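PDB 4RAA: putative exported protein from Bacteroides fragilis, which is of unknown function but folds as a six-bladed beta-propeller and is probably exported from the cytoplasm. Local coordinates for residues L88-F93 and I104-D109; A59-Y64 and G84-L89; F129-C134 and L142-R147. One frame throughout, in Å; residues are numbered along the deposited sequence.

Interaction 1 (L88-F93 and I104-D109); sequences LLSSFF and IDIAQD
Leu-88 and Asp-105 meet at the open end of the hairpin formed by strands 85-94 and 100-105, where the carboxylate adds a side-chain bond to three backbone ones. Asp-105 OD1 accepts the backbone N of Leu-88 at 2.9 Å and, from the opposite face of the carboxylate plane, the N of Ala-107, the latter closing an Asx turn. Its other oxygen is also engaged: Gln-108 NE2 reaches Asp-105 OD2 at 3.0 Å nearly along the C-O axis, and Ile-87 N adds a further bond. With CG anti to its own N (chi1 -175°), Asp-105 is directed back at the 88-93 strand, its CB lying 4.0 Å from Leu-89 CD1.

The backbone supplies the rest. Ile-106 N donates to Leu-88 O at 2.9 Å. Ser-90 N bonds to Ile-104 O at 3.2 Å, and Ile-104 N to Ser-91 O. The two serine hydroxyls find their partners beyond the hairpin: Ser-90 OG, beside Ile-106 CG2, bonds to Ser-132 O, while Ser-91 OG bonds to Gln-187 OE1. On the exposed side, Leu-88 CB packs on Ala-107 CB at 3.6 Å, and Leu-88 CD2 touches the end of Ile-106. Four donors thus converge on one buried carboxylate, which should favour its ionised form and fix the turn that follows the strand without a counter-charge among them.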
loop_
_atom_site.group_PDB
_atom_site.type_symbol
_atom_site.label_atom_id
_atom_site.label_comp_id
_atom_site.label_asym_id
_atom_site.label_seq_id
_atom_site.Cartn_x
_atom_site.Cartn_y
_atom_site.Cartn_z
ATOM N N LEU A 88 -4.511 13.282 -11.608
ATOM C CA LEU A 88 -5.016 14.484 -10.931
ATOM C C LEU A 88 -4.652 14.557 -9.435
ATOM O O LEU A 88 -5.322 13.976 -8.574
ATOM C CB LEU A 88 -6.536 14.608 -11.128
ATOM C CG LEU A 88 -7.154 15.982 -10.793
ATOM C CD1 LEU A 88 -6.763 17.038 -11.828
ATOM C CD2 LEU A 88 -8.668 15.872 -10.696
ATOM N N LEU A 89 -3.584 15.301 -9.162
ATOM C CA LEU A 89 -3.078 15.547 -7.825
ATOM C C LEU A 89 -3.841 16.673 -7.134
ATOM O O LEU A 89 -4.019 17.741 -7.704
ATOM C CB LEU A 89 -1.575 15.888 -7.873
ATOM C CG LEU A 89 -0.565 14.744 -7.733
ATOM C CD1 LEU A 89 -1.001 13.481 -8.433
ATOM C CD2 LEU A 89 0.825 15.186 -8.187
ATOM N N SER A 90 -4.285 16.407 -5.909
ATOM C CA SER A 90 -4.951 17.379 -5.048
ATOM C C SER A 90 -4.017 17.914 -3.967
ATOM O O SER A 90 -4.185 19.043 -3.528
ATOM C CB SER A 90 -6.156 16.732 -4.376
ATOM O OG SER A 90 -5.757 15.551 -3.713
ATOM N N SER A 91 -3.055 17.109 -3.522
ATOM C CA SER A 91 -2.140 17.501 -2.449
ATOM C C SER A 91 -0.931 16.560 -2.326
ATOM O O SER A 91 -0.836 15.549 -3.019
ATOM C CB SER A 91 -2.895 17.497 -1.105
ATOM O OG SER A 91 -2.084 17.981 -0.062
ATOM N N PHE A 92 -0.005 16.931 -1.447
ATOM C CA PHE A 92 1.150 16.096 -1.094
ATOM C C PHE A 92 1.706 16.508 0.280
ATOM O O PHE A 92 1.279 17.501 0.856
ATOM C CB PHE A 92 2.241 16.153 -2.181
ATOM C CG PHE A 92 2.897 17.504 -2.317
ATOM C CD1 PHE A 92 2.326 18.499 -3.105
ATOM C CD2 PHE A 92 4.089 17.791 -1.638
ATOM C CE1 PHE A 92 2.926 19.752 -3.217
ATOM C CE2 PHE A 92 4.686 19.045 -1.745
ATOM C CZ PHE A 92 4.107 20.027 -2.540
ATOM N N PHE A 93 2.639 15.729 0.806
ATOM C CA PHE A 93 3.308 16.070 2.073
ATOM C C PHE A 93 4.654 15.382 2.159
ATOM O O PHE A 93 4.913 14.431 1.421
ATOM C CB PHE A 93 2.432 15.777 3.315
ATOM C CG PHE A 93 2.184 14.308 3.581
ATOM C CD1 PHE A 93 1.133 13.629 2.950
ATOM C CD2 PHE A 93 2.983 13.602 4.500
ATOM C CE1 PHE A 93 0.899 12.277 3.212
ATOM C CE2 PHE A 93 2.752 12.252 4.757
ATOM C CZ PHE A 93 1.716 11.588 4.111
ATOM N N ILE A 104 -1.080 12.617 -3.440
ATOM C CA ILE A 104 -2.434 12.042 -3.502
ATOM C C ILE A 104 -3.078 12.298 -4.871
ATOM O O ILE A 104 -3.385 13.443 -5.209
ATOM C CB ILE A 104 -3.352 12.630 -2.397
ATOM C CG1 ILE A 104 -2.782 12.311 -1.007
ATOM C CG2 ILE A 104 -4.790 12.092 -2.518
ATOM C CD1 ILE A 104 -3.503 12.982 0.141
ATOM N N ASP A 105 -3.322 11.213 -5.610
ATOM C CA ASP A 105 -3.972 11.243 -6.915
ATOM C C ASP A 105 -5.458 10.898 -6.720
ATOM O O ASP A 105 -5.800 9.722 -6.544
ATOM C CB ASP A 105 -3.277 10.240 -7.858
ATOM C CG ASP A 105 -3.801 10.285 -9.295
ATOM O OD1 ASP A 105 -4.679 11.106 -9.638
ATOM O OD2 ASP A 105 -3.305 9.487 -10.114
ATOM N N ILE A 106 -6.322 11.926 -6.730
ATOM C CA ILE A 106 -7.796 11.746 -6.604
ATOM C C ILE A 106 -8.490 11.157 -7.848
ATOM O O ILE A 106 -9.626 10.701 -7.756
ATOM C CB ILE A 106 -8.553 13.032 -6.162
ATOM C CG1 ILE A 106 -8.346 14.223 -7.142
ATOM C CG2 ILE A 106 -8.149 13.393 -4.749
ATOM C CD1 ILE A 106 -9.268 15.412 -6.910
ATOM N N ALA A 107 -7.819 11.177 -8.994
ATOM C CA ALA A 107 -8.374 10.627 -10.222
ATOM C C ALA A 107 -8.299 9.108 -10.220
ATOM O O ALA A 107 -9.266 8.449 -10.598
ATOM C CB ALA A 107 -7.652 11.189 -11.439
ATOM N N GLN A 108 -7.147 8.567 -9.811
ATOM C CA GLN A 108 -6.900 7.117 -9.785
ATOM C C GLN A 108 -7.000 6.449 -8.401
ATOM O O GLN A 108 -6.713 5.249 -8.285
ATOM C CB GLN A 108 -5.556 6.822 -10.465
ATOM C CG GLN A 108 -5.567 7.227 -11.928
ATOM C CD GLN A 108 -4.318 6.833 -12.686
ATOM O OE1 GLN A 108 -4.396 6.109 -13.678
ATOM N NE2 GLN A 108 -3.160 7.306 -12.227
ATOM N N ASP A 109 -7.447 7.199 -7.382
ATOM C CA ASP A 109 -7.652 6.690 -6.008
ATOM C C ASP A 109 -6.430 5.990 -5.431
ATOM O O ASP A 109 -6.509 4.855 -4.949
ATOM C CB ASP A 109 -8.907 5.800 -5.940
ATOM C CG ASP A 109 -10.183 6.594 -6.102
ATOM O OD1 ASP A 109 -10.507 7.360 -5.161
ATOM O OD2 ASP A 109 -10.861 6.435 -7.146
#

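Interaction 2 (A59-Y64 and G84-L89); sequences ANSNLY and GEYILL
Ser-61 sets its hydroxyl against the bend at Ile-87 to Leu-89, in the closely packed part of the contact, where Ser-61, Leu-63, Tyr-86 and Leu-89 are all buried. Ser-61 OG accepts the backbone N of Leu-89 at 2.7 Å; it stands anti to the N of Ser-61 (chi1 -175°), which brings OG to the N-H of Leu-89. The Tyr-86 ring lies beside the backbone of Ser-61 to Leu-63, and its hydroxyl accepts Leu-63 N at 3.2 Å in a nearly straight bond (167°). The same hydroxyl also bonds to Ile-76 O and Gln-75 NE2. Leu-89 CD2 sits over the centre of the Tyr-86 ring, 3.9 Å above its plane, and meets Leu-63 CB at 4.1 Å, which completes a buried apolar patch.

The outer side is looser. Exposed Leu-88 approaches Ser-61 CB only distantly through CD1, and Ile-87 directs its side chain away from the 59-64 segment. Ser-61 and Asn-62 together form a G1 beta bulge opposite Asp-57, at the turn between strands 52-57 and 62-67. Within the beta-propeller, strand 72-79 pairs with both 62-67 and 85-94, so the contact bridges its end, joining the 62-67/72-79 hairpin to strand 85-94.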
loop_
_atom_site.group_PDB
_atom_site.type_symbol
_atom_site.label_atom_id
_atom_site.label_comp_id
_atom_site.label_asym_id
_atom_site.label_seq_id
_atom_site.Cartn_x
_atom_site.Cartn_y
_atom_site.Cartn_z
ATOM N N ALA A 59 -3.712 22.526 -11.789
ATOM C CA ALA A 59 -4.447 22.715 -13.031
ATOM C C ALA A 59 -4.075 21.603 -14.029
ATOM O O ALA A 59 -4.966 20.964 -14.585
ATOM C CB ALA A 59 -4.154 24.085 -13.612
ATOM N N ASN A 60 -2.769 21.394 -14.252
ATOM C CA ASN A 60 -2.234 20.320 -15.129
ATOM C C ASN A 60 -1.786 19.040 -14.386
ATOM O O ASN A 60 -1.421 18.057 -15.031
ATOM C CB ASN A 60 -1.049 20.841 -15.957
ATOM C CG ASN A 60 -1.431 21.955 -16.925
ATOM O OD1 ASN A 60 -2.568 22.039 -17.396
ATOM N ND2 ASN A 60 -0.461 22.799 -17.255
ATOM N N SER A 61 -1.809 19.064 -13.051
ATOM C CA SER A 61 -1.419 17.950 -12.173
ATOM C C SER A 61 0.022 17.449 -12.321
ATOM O O SER A 61 0.249 16.250 -12.379
ATOM C CB SER A 61 -2.402 16.779 -12.294
ATOM O OG SER A 61 -2.070 15.753 -11.362
ATOM N N ASN A 62 0.970 18.380 -12.368
ATOM C CA ASN A 62 2.411 18.092 -12.427
ATOM C C ASN A 62 3.026 18.544 -11.108
ATOM O O ASN A 62 2.702 19.629 -10.628
ATOM C CB ASN A 62 3.066 18.868 -13.572
ATOM C CG ASN A 62 2.552 18.446 -14.936
ATOM O OD1 ASN A 62 2.568 17.265 -15.271
ATOM N ND2 ASN A 62 2.118 19.404 -15.738
ATOM N N LEU A 63 3.894 17.721 -10.521
ATOM C CA LEU A 63 4.582 18.060 -9.274
ATOM C C LEU A 63 6.014 18.388 -9.662
ATOM O O LEU A 63 6.709 17.519 -10.179
ATOM C CB LEU A 63 4.522 16.885 -8.291
ATOM C CG LEU A 63 5.160 17.042 -6.910
ATOM C CD1 LEU A 63 4.550 18.210 -6.156
ATOM C CD2 LEU A 63 5.008 15.765 -6.089
ATOM N N TYR A 64 6.444 19.630 -9.423
ATOM C CA TYR A 64 7.790 20.102 -9.779
ATOM C C TYR A 64 8.671 20.454 -8.593
ATOM O O TYR A 64 8.164 20.731 -7.500
ATOM C CB TYR A 64 7.691 21.369 -10.611
ATOM C CG TYR A 64 7.043 21.211 -11.945
ATOM C CD1 TYR A 64 7.581 20.355 -12.901
ATOM C CD2 TYR A 64 5.946 21.994 -12.304
ATOM C CE1 TYR A 64 7.005 20.231 -14.162
ATOM C CE2 TYR A 64 5.374 21.893 -13.571
ATOM C CZ TYR A 64 5.902 21.008 -14.489
ATOM O OH TYR A 64 5.327 20.909 -15.729
ATOM N N GLY A 84 3.585 4.661 -10.409
ATOM C CA GLY A 84 4.444 5.840 -10.249
ATOM C C GLY A 84 4.037 7.063 -11.075
ATOM O O GLY A 84 4.691 8.106 -10.978
ATOM N N GLU A 85 2.959 6.935 -11.860
ATOM C CA GLU A 85 2.433 7.990 -12.720
ATOM C C GLU A 85 1.081 8.448 -12.160
ATOM O O GLU A 85 0.393 7.668 -11.495
ATOM C CB GLU A 85 2.293 7.471 -14.151
ATOM C CG GLU A 85 3.579 6.908 -14.759
ATOM C CD GLU A 85 3.398 6.239 -16.118
ATOM O OE1 GLU A 85 2.258 6.039 -16.582
ATOM O OE2 GLU A 85 4.425 5.872 -16.722
ATOM N N TYR A 86 0.693 9.689 -12.460
ATOM C CA TYR A 86 -0.540 10.314 -11.922
ATOM C C TYR A 86 -1.397 11.094 -12.931
ATOM O O TYR A 86 -0.877 11.558 -13.932
ATOM C CB TYR A 86 -0.187 11.240 -10.744
ATOM C CG TYR A 86 1.035 12.150 -10.935
ATOM C CD1 TYR A 86 1.035 13.200 -11.866
ATOM C CD2 TYR A 86 2.193 11.973 -10.159
ATOM C CE1 TYR A 86 2.156 14.013 -12.035
ATOM C CE2 TYR A 86 3.310 12.795 -10.323
ATOM C CZ TYR A 86 3.280 13.822 -11.270
ATOM O OH TYR A 86 4.349 14.663 -11.484
ATOM N N ILE A 87 -2.696 11.246 -12.639
ATOM C CA ILE A 87 -3.649 11.994 -13.501
ATOM C C ILE A 87 -4.076 13.313 -12.867
ATOM O O ILE A 87 -4.048 14.335 -13.550
ATOM C CB ILE A 87 -4.901 11.150 -13.916
ATOM C CG1 ILE A 87 -4.610 10.297 -15.161
ATOM C CG2 ILE A 87 -6.096 12.010 -14.347
ATOM C CD1 ILE A 87 -3.470 9.322 -15.033
ATOM N N LEU A 88 -4.511 13.282 -11.608
ATOM C CA LEU A 88 -5.016 14.484 -10.931
ATOM C C LEU A 88 -4.652 14.557 -9.435
ATOM O O LEU A 88 -5.322 13.976 -8.574
ATOM C CB LEU A 88 -6.536 14.608 -11.128
ATOM C CG LEU A 88 -7.154 15.982 -10.793
ATOM C CD1 LEU A 88 -6.763 17.038 -11.828
ATOM C CD2 LEU A 88 -8.668 15.872 -10.696
ATOM N N LEU A 89 -3.584 15.301 -9.162
ATOM C CA LEU A 89 -3.078 15.547 -7.825
ATOM C C LEU A 89 -3.841 16.673 -7.134
ATOM O O LEU A 89 -4.019 17.741 -7.704
ATOM C CB LEU A 89 -1.575 15.888 -7.873
ATOM C CG LEU A 89 -0.565 14.744 -7.733
ATOM C CD1 LEU A 89 -1.001 13.481 -8.433
ATOM C CD2 LEU A 89 0.825 15.186 -8.187
#

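Interaction 3 (F129-C134 and L142-R147); sequences FSTSCC and LLWNSR
The Trp-144 indole is held between Cys-134 on one face and Phe-129 on the other. Cys-134 SG stands over the five-membered ring of Trp-144, 3.9 Å from its centroid, in a sulfur-aromatic contact, while CB makes a CH-pi contact with the six-membered ring. From the opposite face Phe-129 turns its edge to the indole in a T-shaped pair, planes at 75°, with CZ offset toward the rim; Trp-144 CB in turn lies in the plane of the Phe-129 ring, at its edge. Thr-131 CG2 lies obliquely beside Trp-144 CE3.

Next to this sandwich is a polar cluster around the Asn-145 amide. CG lies between the backbone N and carbonyl carbon (chi1 77°), which brings the amide to the backbone of Ser-132 and Cys-133. Asn-145 OD1 accepts Ser-132 N at 3.0 Å, in the carbonyl plane on a lone pair, and Cys-133 N at 3.1 Å from above that plane. Farther along, Arg-147 N bonds to Ser-130 O, and Ser-130 OG returns a bond to Arg-147 O at 3.0 Å. Cys-134 and Trp-144 form an antiparallel non-hydrogen-bonded pair, flanked by the Asn-145 N to Cys-133 O bond. One amide oxygen therefore satisfies the N-H groups of two buried residues in an irregular loop, beside an indole packed between sulfur and aromatic edge.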
loop_
_atom_site.group_PDB
_atom_site.type_symbol
_atom_site.label_atom_id
_atom_site.label_comp_id
_atom_site.label_asym_id
_atom_site.label_seq_id
_atom_site.Cartn_x
_atom_site.Cartn_y
_atom_site.Cartn_z
ATOM N N PHE A 129 -10.020 5.723 1.568
ATOM C CA PHE A 129 -11.389 6.251 1.462
ATOM C C PHE A 129 -11.384 7.528 0.608
ATOM O O PHE A 129 -10.318 7.949 0.156
ATOM C CB PHE A 129 -11.950 6.521 2.881
ATOM C CG PHE A 129 -10.935 7.092 3.848
ATOM C CD1 PHE A 129 -10.490 8.413 3.732
ATOM C CD2 PHE A 129 -10.429 6.307 4.890
ATOM C CE1 PHE A 129 -9.552 8.938 4.616
ATOM C CE2 PHE A 129 -9.496 6.830 5.792
ATOM C CZ PHE A 129 -9.050 8.149 5.644
ATOM N N SER A 130 -12.548 8.141 0.392
ATOM C CA SER A 130 -12.624 9.394 -0.386
ATOM C C SER A 130 -11.984 10.546 0.408
ATOM O O SER A 130 -12.476 10.923 1.477
ATOM C CB SER A 130 -14.061 9.742 -0.751
ATOM O OG SER A 130 -14.114 10.936 -1.521
ATOM N N THR A 131 -10.880 11.070 -0.119
ATOM C CA THR A 131 -10.093 12.126 0.530
ATOM C C THR A 131 -9.218 12.858 -0.501
ATOM O O THR A 131 -8.902 12.293 -1.545
ATOM C CB THR A 131 -9.220 11.529 1.659
ATOM O OG1 THR A 131 -8.509 12.567 2.323
ATOM C CG2 THR A 131 -8.210 10.498 1.132
ATOM N N SER A 132 -8.865 14.114 -0.214
ATOM C CA SER A 132 -8.025 14.953 -1.112
ATOM C C SER A 132 -6.702 15.470 -0.526
ATOM O O SER A 132 -5.783 15.797 -1.269
ATOM C CB SER A 132 -8.830 16.176 -1.587
ATOM O OG SER A 132 -9.117 17.077 -0.526
ATOM N N CYS A 133 -6.589 15.499 0.792
ATOM C CA CYS A 133 -5.474 16.154 1.449
ATOM C C CYS A 133 -5.128 15.453 2.768
ATOM O O CYS A 133 -6.037 15.000 3.468
ATOM C CB CYS A 133 -5.907 17.619 1.594
ATOM S SG CYS A 133 -5.542 18.444 3.128
ATOM N N CYS A 134 -3.820 15.353 3.067
ATOM C CA CYS A 134 -3.288 14.659 4.255
ATOM C C CYS A 134 -2.016 15.304 4.821
ATOM O O CYS A 134 -1.290 15.975 4.096
ATOM C CB CYS A 134 -2.986 13.191 3.893
ATOM S SG CYS A 134 -2.204 12.151 5.166
ATOM N N LEU A 142 -1.385 9.938 10.746
ATOM C CA LEU A 142 -1.753 10.740 9.585
ATOM C C LEU A 142 -3.123 11.378 9.764
ATOM O O LEU A 142 -4.051 10.699 10.197
ATOM C CB LEU A 142 -1.761 9.822 8.354
ATOM C CG LEU A 142 -0.498 8.960 8.151
ATOM C CD1 LEU A 142 -0.734 7.898 7.086
ATOM C CD2 LEU A 142 0.721 9.819 7.829
ATOM N N LEU A 143 -3.235 12.677 9.454
ATOM C CA LEU A 143 -4.519 13.399 9.475
ATOM C C LEU A 143 -4.957 13.549 8.032
ATOM O O LEU A 143 -4.219 14.120 7.237
ATOM C CB LEU A 143 -4.401 14.787 10.113
ATOM C CG LEU A 143 -5.678 15.653 10.173
ATOM C CD1 LEU A 143 -6.767 14.995 11.012
ATOM C CD2 LEU A 143 -5.373 17.041 10.715
ATOM N N TRP A 144 -6.140 13.021 7.714
ATOM C CA TRP A 144 -6.763 13.108 6.386
ATOM C C TRP A 144 -8.102 13.831 6.527
ATOM O O TRP A 144 -8.706 13.803 7.611
ATOM C CB TRP A 144 -7.113 11.721 5.847
ATOM C CG TRP A 144 -6.046 10.709 5.784
ATOM C CD1 TRP A 144 -5.545 9.971 6.824
ATOM C CD2 TRP A 144 -5.426 10.215 4.604
ATOM N NE1 TRP A 144 -4.610 9.080 6.363
ATOM C CE2 TRP A 144 -4.517 9.204 5.003
ATOM C CE3 TRP A 144 -5.533 10.537 3.242
ATOM C CZ2 TRP A 144 -3.719 8.515 4.093
ATOM C CZ3 TRP A 144 -4.737 9.858 2.329
ATOM C CH2 TRP A 144 -3.835 8.845 2.763
ATOM N N ASN A 145 -8.573 14.436 5.432
ATOM C CA ASN A 145 -9.901 15.042 5.405
ATOM C C ASN A 145 -10.858 13.980 4.860
ATOM O O ASN A 145 -10.422 13.080 4.144
ATOM C CB ASN A 145 -9.936 16.363 4.599
ATOM C CG ASN A 145 -9.930 16.165 3.076
ATOM O OD1 ASN A 145 -9.116 15.423 2.524
ATOM N ND2 ASN A 145 -10.818 16.866 2.396
ATOM N N SER A 146 -12.141 14.080 5.218
ATOM C CA SER A 146 -13.197 13.151 4.762
ATOM C C SER A 146 -14.106 13.785 3.702
ATOM O O SER A 146 -14.931 14.630 4.039
ATOM C CB SER A 146 -14.055 12.689 5.953
ATOM O OG SER A 146 -15.263 12.060 5.527
ATOM N N ARG A 147 -13.972 13.352 2.445
ATOM C CA ARG A 147 -14.830 13.819 1.333
ATOM C C ARG A 147 -15.985 12.828 1.044
ATOM O O ARG A 147 -16.261 12.509 -0.122
ATOM C CB ARG A 147 -13.997 14.089 0.065
ATOM C CG ARG A 147 -12.947 15.171 0.238
ATOM C CD ARG A 147 -12.458 15.767 -1.080
ATOM N NE ARG A 147 -13.467 16.616 -1.749
ATOM C CZ ARG A 147 -14.287 16.264 -2.752
ATOM N NH1 ARG A 147 -14.267 15.033 -3.285
ATOM N NH2 ARG A 147 -15.151 17.166 -3.245
#

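Interactions 1 and 2 share Leu-88 and Leu-89, so strand 85-94 is gripped from two directions: by its hairpin partner 100-105 in interaction 1 and by the bulged turn before strand 62-67 in interaction 2. Both are partly buried, with Leu-88 at the exposed side of each. Interaction 3, centred about 10 Å from interaction 1, is the more buried and belongs to the following four-stranded sheet; the Ser-90 to Ser-132 hydrogen bond and the Phe-93 to Cys-134 packing connect the two. Side chains accept backbone N-H groups through a carboxylate in interaction 1, hydroxyls in interaction 2 and an amide in interaction 3, where aromatic packing is added.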